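Local coordinates for glycoside Hydrolase (Bacteroides uniformis, PDB 5TA0), which probably hydrolyses agarose-type galactans as a family 86 glycoside hydrolase, and binds the oligosaccharide neoagarooctaose in its barrel domain, at residues 40-52 with 413-425. Sequence-based numbering, arbitrary orientation. Where two conformers were deposited one is given.
Sequences VTEFNRPKFINFH and FYQLWKDVKGTRV. With AAL (3,6-anhydro-alpha-L-galactopyranose), chain C; EDO (1,2-ethanediol), chain O.
A single nitrogen, R45 NH1, grips both ends of the tight bend 417-420: it donates to W417 O at 2.9 Å and to V420 O at 2.9 Å, both bonds nearly straight, 164° and 162° at the hydrogen. Both oxygens sit at the guanidinium edge, close to its plane; NH1 meets V420 O on a lone pair, whereas W417 O also takes V420 N, which closes the type II turn, from the opposite face. CG and CD run past V420 O, and the bend about the CG-CD bond (chi3 64°) turns the guanidinium so that NH1 reaches both carbonyls. D78 pairs with NE, a water links NH2 to Y414 O, and I49 CG1 lies over one face toward its rim; together these partners fix the rotation of the group. A methionine in place of R45 would probably leave D78 without its charged mate and W417 O and V420 O without this shared donor. Beside it, F43 turns its CD2 edge to V420 O, while its ring lies near parallel to the W417 six-membered ring but slid apart, centroids 5.9 Å. I49 splits its branches: CD1 presses on W417 CB, CG2 on the edge of Y414 at CD2, 3.7 Å. Y414 OH donates to N50 O at 2.7 Å from above the carbonyl plane and accepts from ethanediol. At the other end R424 N bonds to T41 O and F43 N to G422 O, 2.9 Å, making a single E42-T423 bridge. The contact thus joins the start of the parallel barrel (strand 50-51, against Y414 of helix 411-416), whose next residue H52 lines the glycan pocket, and, through T41-F43, the beginning of strand 423-429, where the chain passes from the (alpha/beta) barrel into the beta-sandwich.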
loop_
_atom_site.group_PDB
_atom_site.type_symbol
_atom_site.label_atom_id
_atom_site.label_comp_id
_atom_site.label_asym_id
_atom_site.label_seq_id
_atom_site.Cartn_x
_atom_site.Cartn_y
_atom_site.Cartn_z
ATOM N N VAL A 40 -2.911 -1.508 17.776
ATOM C CA VAL A 40 -3.481 -2.453 16.816
ATOM C C VAL A 40 -3.160 -3.869 17.224
ATOM O O VAL A 40 -1.996 -4.254 17.368
ATOM C CB VAL A 40 -2.968 -2.231 15.382
ATOM C CG1 VAL A 40 -3.652 -3.223 14.442
ATOM C CG2 VAL A 40 -3.236 -0.812 14.924
ATOM N N THR A 41 -4.208 -4.649 17.420
ATOM C CA THR A 41 -4.071 -6.059 17.730
ATOM C C THR A 41 -4.855 -6.990 16.788
ATOM O O THR A 41 -4.785 -8.200 16.979
ATOM C CB THR A 41 -4.555 -6.359 19.171
ATOM O OG1 THR A 41 -5.944 -6.067 19.271
ATOM C CG2 THR A 41 -3.809 -5.551 20.178
ATOM N N GLU A 42 -5.577 -6.439 15.813
ATOM C CA GLU A 42 -6.480 -7.230 14.976
ATOM C C GLU A 42 -6.277 -6.942 13.507
ATOM O O GLU A 42 -5.852 -5.843 13.135
ATOM C CB GLU A 42 -7.936 -6.950 15.331
ATOM C CG GLU A 42 -8.307 -7.351 16.753
ATOM C CD GLU A 42 -9.783 -7.166 17.076
ATOM O OE1 GLU A 42 -10.489 -6.406 16.391
ATOM O OE2 GLU A 42 -10.240 -7.788 18.054
ATOM N N PHE A 43 -6.606 -7.918 12.670
ATOM C CA PHE A 43 -6.618 -7.707 11.222
ATOM C C PHE A 43 -7.726 -6.729 10.904
ATOM O O PHE A 43 -8.814 -6.806 11.467
ATOM C CB PHE A 43 -6.871 -9.029 10.477
ATOM C CG PHE A 43 -6.646 -8.960 8.990
ATOM C CD1 PHE A 43 -5.446 -8.474 8.469
ATOM C CD2 PHE A 43 -7.646 -9.358 8.108
ATOM C CE1 PHE A 43 -5.233 -8.440 7.096
ATOM C CE2 PHE A 43 -7.429 -9.305 6.744
ATOM C CZ PHE A 43 -6.230 -8.865 6.245
ATOM N N ASN A 44 -7.450 -5.793 10.022
ATOM C CA ASN A 44 -8.420 -4.782 9.629
ATOM C C ASN A 44 -8.864 -5.067 8.194
ATOM O O ASN A 44 -8.190 -4.653 7.223
ATOM C CB ASN A 44 -7.762 -3.412 9.784
ATOM C CG ASN A 44 -8.734 -2.276 9.616
ATOM O OD1 ASN A 44 -9.679 -2.334 8.840
ATOM N ND2 ASN A 44 -8.486 -1.192 10.347
ATOM N N ARG A 45 -9.958 -5.797 8.030
ATOM C CA ARG A 45 -10.405 -6.159 6.679
ATOM C C ARG A 45 -10.726 -4.943 5.810
ATOM O O ARG A 45 -10.296 -4.884 4.684
ATOM C CB ARG A 45 -11.558 -7.174 6.672
ATOM C CG ARG A 45 -11.184 -8.560 7.124
ATOM C CD ARG A 45 -12.312 -9.540 6.896
ATOM N NE ARG A 45 -12.656 -9.742 5.488
ATOM C CZ ARG A 45 -12.042 -10.575 4.647
ATOM N NH1 ARG A 45 -10.998 -11.322 5.033
ATOM N NH2 ARG A 45 -12.495 -10.666 3.390
ATOM N N PRO A 46 -11.444 -3.934 6.320
ATOM C CA PRO A 46 -11.687 -2.772 5.458
ATOM C C PRO A 46 -10.425 -2.076 4.959
ATOM O O PRO A 46 -10.382 -1.642 3.786
ATOM C CB PRO A 46 -12.546 -1.858 6.347
ATOM C CG PRO A 46 -13.256 -2.833 7.252
ATOM C CD PRO A 46 -12.251 -3.864 7.560
ATOM N N LYS A 47 -9.408 -1.974 5.806
ATOM C CA LYS A 47 -8.156 -1.330 5.442
ATOM C C LYS A 47 -7.360 -2.083 4.380
ATOM O O LYS A 47 -6.599 -1.457 3.639
ATOM C CB LYS A 47 -7.274 -1.180 6.687
ATOM C CG LYS A 47 -6.179 -0.156 6.542
ATOM C CD LYS A 47 -5.706 0.281 7.918
ATOM C CE LYS A 47 -4.860 -0.774 8.615
ATOM N NZ LYS A 47 -4.245 -0.283 9.889
ATOM N N PHE A 48 -7.515 -3.410 4.324
ATOM C CA PHE A 48 -6.668 -4.283 3.502
ATOM C C PHE A 48 -7.365 -5.099 2.422
ATOM O O PHE A 48 -6.771 -5.302 1.336
ATOM C CB PHE A 48 -5.876 -5.239 4.390
ATOM C CG PHE A 48 -4.836 -4.570 5.235
ATOM C CD1 PHE A 48 -3.842 -3.774 4.666
ATOM C CD2 PHE A 48 -4.840 -4.733 6.614
ATOM C CE1 PHE A 48 -2.868 -3.180 5.461
ATOM C CE2 PHE A 48 -3.867 -4.134 7.405
ATOM C CZ PHE A 48 -2.889 -3.355 6.827
ATOM N N ILE A 49 -8.553 -5.616 2.688
ATOM C CA ILE A 49 -9.253 -6.481 1.705
ATOM C C ILE A 49 -10.305 -5.635 1.009
ATOM O O ILE A 49 -11.477 -5.578 1.382
ATOM C CB ILE A 49 -9.854 -7.731 2.329
ATOM C CG1 ILE A 49 -8.808 -8.468 3.181
ATOM C CG2 ILE A 49 -10.452 -8.611 1.224
ATOM C CD1 ILE A 49 -7.542 -8.891 2.467
ATOM N N ASN A 50 -9.848 -4.948 -0.033
ATOM C CA ASN A 50 -10.634 -3.941 -0.686
ATOM C C ASN A 50 -10.208 -3.837 -2.152
ATOM O O ASN A 50 -9.268 -4.530 -2.580
ATOM C CB ASN A 50 -10.508 -2.611 0.061
ATOM C CG ASN A 50 -9.071 -2.163 0.139
ATOM O OD1 ASN A 50 -8.403 -2.083 -0.911
ATOM N ND2 ASN A 50 -8.558 -1.895 1.334
ATOM N N PHE A 51 -10.893 -2.993 -2.931
ATOM C CA PHE A 51 -10.499 -2.728 -4.316
ATOM C C PHE A 51 -10.978 -1.356 -4.752
ATOM O O PHE A 51 -11.725 -0.667 -4.019
ATOM C CB PHE A 51 -10.906 -3.854 -5.286
ATOM C CG PHE A 51 -12.379 -3.950 -5.634
ATOM C CD1 PHE A 51 -12.807 -3.902 -6.960
ATOM C CD2 PHE A 51 -13.338 -4.191 -4.658
ATOM C CE1 PHE A 51 -14.146 -4.095 -7.297
ATOM C CE2 PHE A 51 -14.681 -4.357 -4.999
ATOM C CZ PHE A 51 -15.085 -4.295 -6.309
ATOM N N HIS A 52 -10.495 -0.949 -5.931
ATOM C CA HIS A 52 -10.629 0.435 -6.411
ATOM C C HIS A 52 -11.943 0.565 -7.160
ATOM O O HIS A 52 -11.970 0.615 -8.384
ATOM C CB HIS A 52 -9.418 0.770 -7.290
ATOM C CG HIS A 52 -9.266 2.223 -7.622
ATOM N ND1 HIS A 52 -10.227 2.961 -8.283
ATOM C CD2 HIS A 52 -8.264 3.087 -7.347
ATOM C CE1 HIS A 52 -9.808 4.206 -8.424
ATOM N NE2 HIS A 52 -8.612 4.295 -7.889
ATOM N N PHE A 413 -7.532 -13.585 -5.445
ATOM C CA PHE A 413 -7.039 -12.882 -4.247
ATOM C C PHE A 413 -8.095 -12.874 -3.133
ATOM O O PHE A 413 -7.798 -13.172 -1.991
ATOM C CB PHE A 413 -6.646 -11.445 -4.602
ATOM C CG PHE A 413 -6.273 -10.600 -3.410
ATOM C CD1 PHE A 413 -5.008 -10.644 -2.856
ATOM C CD2 PHE A 413 -7.207 -9.761 -2.837
ATOM C CE1 PHE A 413 -4.696 -9.889 -1.749
ATOM C CE2 PHE A 413 -6.895 -8.983 -1.728
ATOM C CZ PHE A 413 -5.636 -9.049 -1.195
ATOM N N TYR A 414 -9.332 -12.549 -3.491
ATOM C CA TYR A 414 -10.405 -12.438 -2.503
ATOM C C TYR A 414 -10.869 -13.809 -2.016
ATOM O O TYR A 414 -11.291 -13.952 -0.879
ATOM C CB TYR A 414 -11.548 -11.544 -3.040
ATOM C CG TYR A 414 -10.990 -10.190 -3.406
ATOM C CD1 TYR A 414 -10.574 -9.896 -4.702
ATOM C CD2 TYR A 414 -10.769 -9.232 -2.426
ATOM C CE1 TYR A 414 -9.992 -8.673 -5.014
ATOM C CE2 TYR A 414 -10.194 -7.998 -2.710
ATOM C CZ TYR A 414 -9.792 -7.718 -4.009
ATOM O OH TYR A 414 -9.164 -6.534 -4.336
ATOM N N GLN A 415 -10.742 -14.832 -2.870
ATOM C CA GLN A 415 -10.983 -16.201 -2.468
ATOM C C GLN A 415 -9.915 -16.667 -1.481
ATOM O O GLN A 415 -10.218 -17.296 -0.451
ATOM C CB GLN A 415 -11.048 -17.120 -3.705
ATOM C CG GLN A 415 -12.282 -16.851 -4.534
ATOM C CD GLN A 415 -12.266 -17.447 -5.921
ATOM O OE1 GLN A 415 -11.226 -17.676 -6.521
ATOM N NE2 GLN A 415 -13.461 -17.651 -6.452
ATOM N N LEU A 416 -8.672 -16.316 -1.740
ATOM C CA LEU A 416 -7.572 -16.699 -0.867
ATOM C C LEU A 416 -7.727 -16.104 0.531
ATOM O O LEU A 416 -7.490 -16.791 1.524
ATOM C CB LEU A 416 -6.239 -16.272 -1.479
ATOM C CG LEU A 416 -4.953 -16.491 -0.697
ATOM C CD1 LEU A 416 -4.676 -17.970 -0.512
ATOM C CD2 LEU A 416 -3.797 -15.809 -1.401
ATOM N N TRP A 417 -8.109 -14.827 0.586
ATOM C CA TRP A 417 -8.202 -14.093 1.857
ATOM C C TRP A 417 -9.590 -14.159 2.488
ATOM O O TRP A 417 -9.855 -13.496 3.490
ATOM C CB TRP A 417 -7.760 -12.621 1.640
ATOM C CG TRP A 417 -6.273 -12.505 1.482
ATOM C CD1 TRP A 417 -5.544 -12.623 0.304
ATOM C CD2 TRP A 417 -5.299 -12.287 2.516
ATOM N NE1 TRP A 417 -4.217 -12.502 0.564
ATOM C CE2 TRP A 417 -4.034 -12.296 1.910
ATOM C CE3 TRP A 417 -5.376 -12.080 3.899
ATOM C CZ2 TRP A 417 -2.854 -12.089 2.641
ATOM C CZ3 TRP A 417 -4.213 -11.861 4.608
ATOM C CH2 TRP A 417 -2.978 -11.877 3.995
ATOM N N LYS A 418 -10.505 -14.953 1.929
ATOM C CA LYS A 418 -11.863 -15.081 2.476
ATOM C C LYS A 418 -11.784 -15.508 3.958
ATOM O O LYS A 418 -10.954 -16.336 4.334
ATOM C CB LYS A 418 -12.677 -16.095 1.654
ATOM C CG LYS A 418 -14.158 -16.083 1.928
ATOM C CD LYS A 418 -14.875 -17.167 1.143
ATOM C CE LYS A 418 -16.381 -17.063 1.225
ATOM N NZ LYS A 418 -16.910 -17.335 2.593
ATOM N N ASP A 419 -12.611 -14.876 4.788
ATOM C CA ASP A 419 -12.748 -15.221 6.202
ATOM C C ASP A 419 -11.641 -14.694 7.099
ATOM O O ASP A 419 -11.837 -14.656 8.316
ATOM C CB ASP A 419 -12.894 -16.741 6.453
ATOM C CG ASP A 419 -13.898 -17.400 5.552
ATOM O OD1 ASP A 419 -15.059 -16.972 5.580
ATOM O OD2 ASP A 419 -13.517 -18.346 4.815
ATOM N N VAL A 420 -10.466 -14.338 6.574
ATOM C CA VAL A 420 -9.299 -14.030 7.402
ATOM C C VAL A 420 -9.622 -12.791 8.249
ATOM O O VAL A 420 -9.984 -11.738 7.710
ATOM C CB VAL A 420 -8.039 -13.778 6.555
ATOM C CG1 VAL A 420 -6.893 -13.279 7.423
ATOM C CG2 VAL A 420 -7.634 -15.032 5.777
ATOM N N LYS A 421 -9.513 -12.951 9.570
ATOM C CA LYS A 421 -9.789 -11.887 10.526
ATOM C C LYS A 421 -9.319 -12.414 11.874
ATOM O O LYS A 421 -9.022 -13.597 12.033
ATOM C CB LYS A 421 -11.278 -11.500 10.584
ATOM C CG LYS A 421 -12.207 -12.601 11.114
ATOM C CD LYS A 421 -13.683 -12.195 11.132
ATOM C CE LYS A 421 -14.264 -12.100 9.747
ATOM N NZ LYS A 421 -14.482 -13.419 9.116
ATOM N N GLY A 422 -9.270 -11.511 12.837
ATOM C CA GLY A 422 -9.047 -11.884 14.211
ATOM C C GLY A 422 -7.860 -11.195 14.843
ATOM O O GLY A 422 -7.297 -10.236 14.281
ATOM N N THR A 423 -7.475 -11.694 16.015
ATOM C CA THR A 423 -6.395 -11.110 16.813
ATOM C C THR A 423 -5.065 -11.625 16.280
ATOM O O THR A 423 -4.877 -12.847 16.099
ATOM C CB THR A 423 -6.548 -11.506 18.298
ATOM O OG1 THR A 423 -7.776 -10.954 18.793
ATOM C CG2 THR A 423 -5.389 -11.043 19.120
ATOM N N ARG A 424 -4.137 -10.707 15.999
ATOM C CA ARG A 424 -2.843 -11.082 15.475
ATOM C C ARG A 424 -2.043 -11.836 16.523
ATOM O O ARG A 424 -2.008 -11.418 17.693
ATOM C CB ARG A 424 -2.068 -9.842 15.054
ATOM C CG ARG A 424 -0.860 -10.104 14.167
ATOM C CD ARG A 424 -0.203 -8.797 13.766
ATOM N NE ARG A 424 0.939 -8.996 12.896
ATOM C CZ ARG A 424 1.931 -8.119 12.748
ATOM N NH1 ARG A 424 1.934 -6.974 13.429
ATOM N NH2 ARG A 424 2.954 -8.409 11.953
ATOM N N VAL A 425 -1.358 -12.889 16.091
ATOM C CA VAL A 425 -0.508 -13.673 16.968
ATOM C C VAL A 425 0.866 -13.820 16.365
ATOM O O VAL A 425 1.065 -13.657 15.141
ATOM C CB VAL A 425 -1.128 -15.047 17.357
ATOM C CG1 VAL A 425 -2.364 -14.832 18.200
ATOM C CG2 VAL A 425 -1.426 -15.893 16.110
HETATM C C1 AAL C . -5.934 5.996 -12.365
HETATM C C2 AAL C . -6.463 7.384 -11.947
HETATM C C3 AAL C . -7.973 7.393 -11.780
HETATM C C4 AAL C . -8.623 6.817 -13.018
HETATM C C5 AAL C . -8.257 5.376 -12.851
HETATM C C6 AAL C . -8.528 5.158 -11.396
HETATM O O2 AAL C . -6.140 8.373 -12.931
HETATM O O3 AAL C . -8.319 6.432 -10.777
HETATM O O4 AAL C . -10.054 6.959 -12.906
HETATM O O5 AAL C . -6.860 5.177 -13.085
HETATM C C1 EDO O . -6.691 -7.795 -6.539
HETATM O O1 EDO O . -6.484 -7.626 -5.169
HETATM C C2 EDO O . -5.464 -8.544 -6.996
HETATM O O2 EDO O . -4.549 -7.528 -7.399
HETATM O O HOH W 1 -0.306 -6.003 15.427
HETATM O O HOH W 2 -7.438 -8.408 20.219
HETATM O O HOH W 3 -10.224 -8.778 12.557
HETATM O O HOH W 4 -12.038 -11.934 0.899
#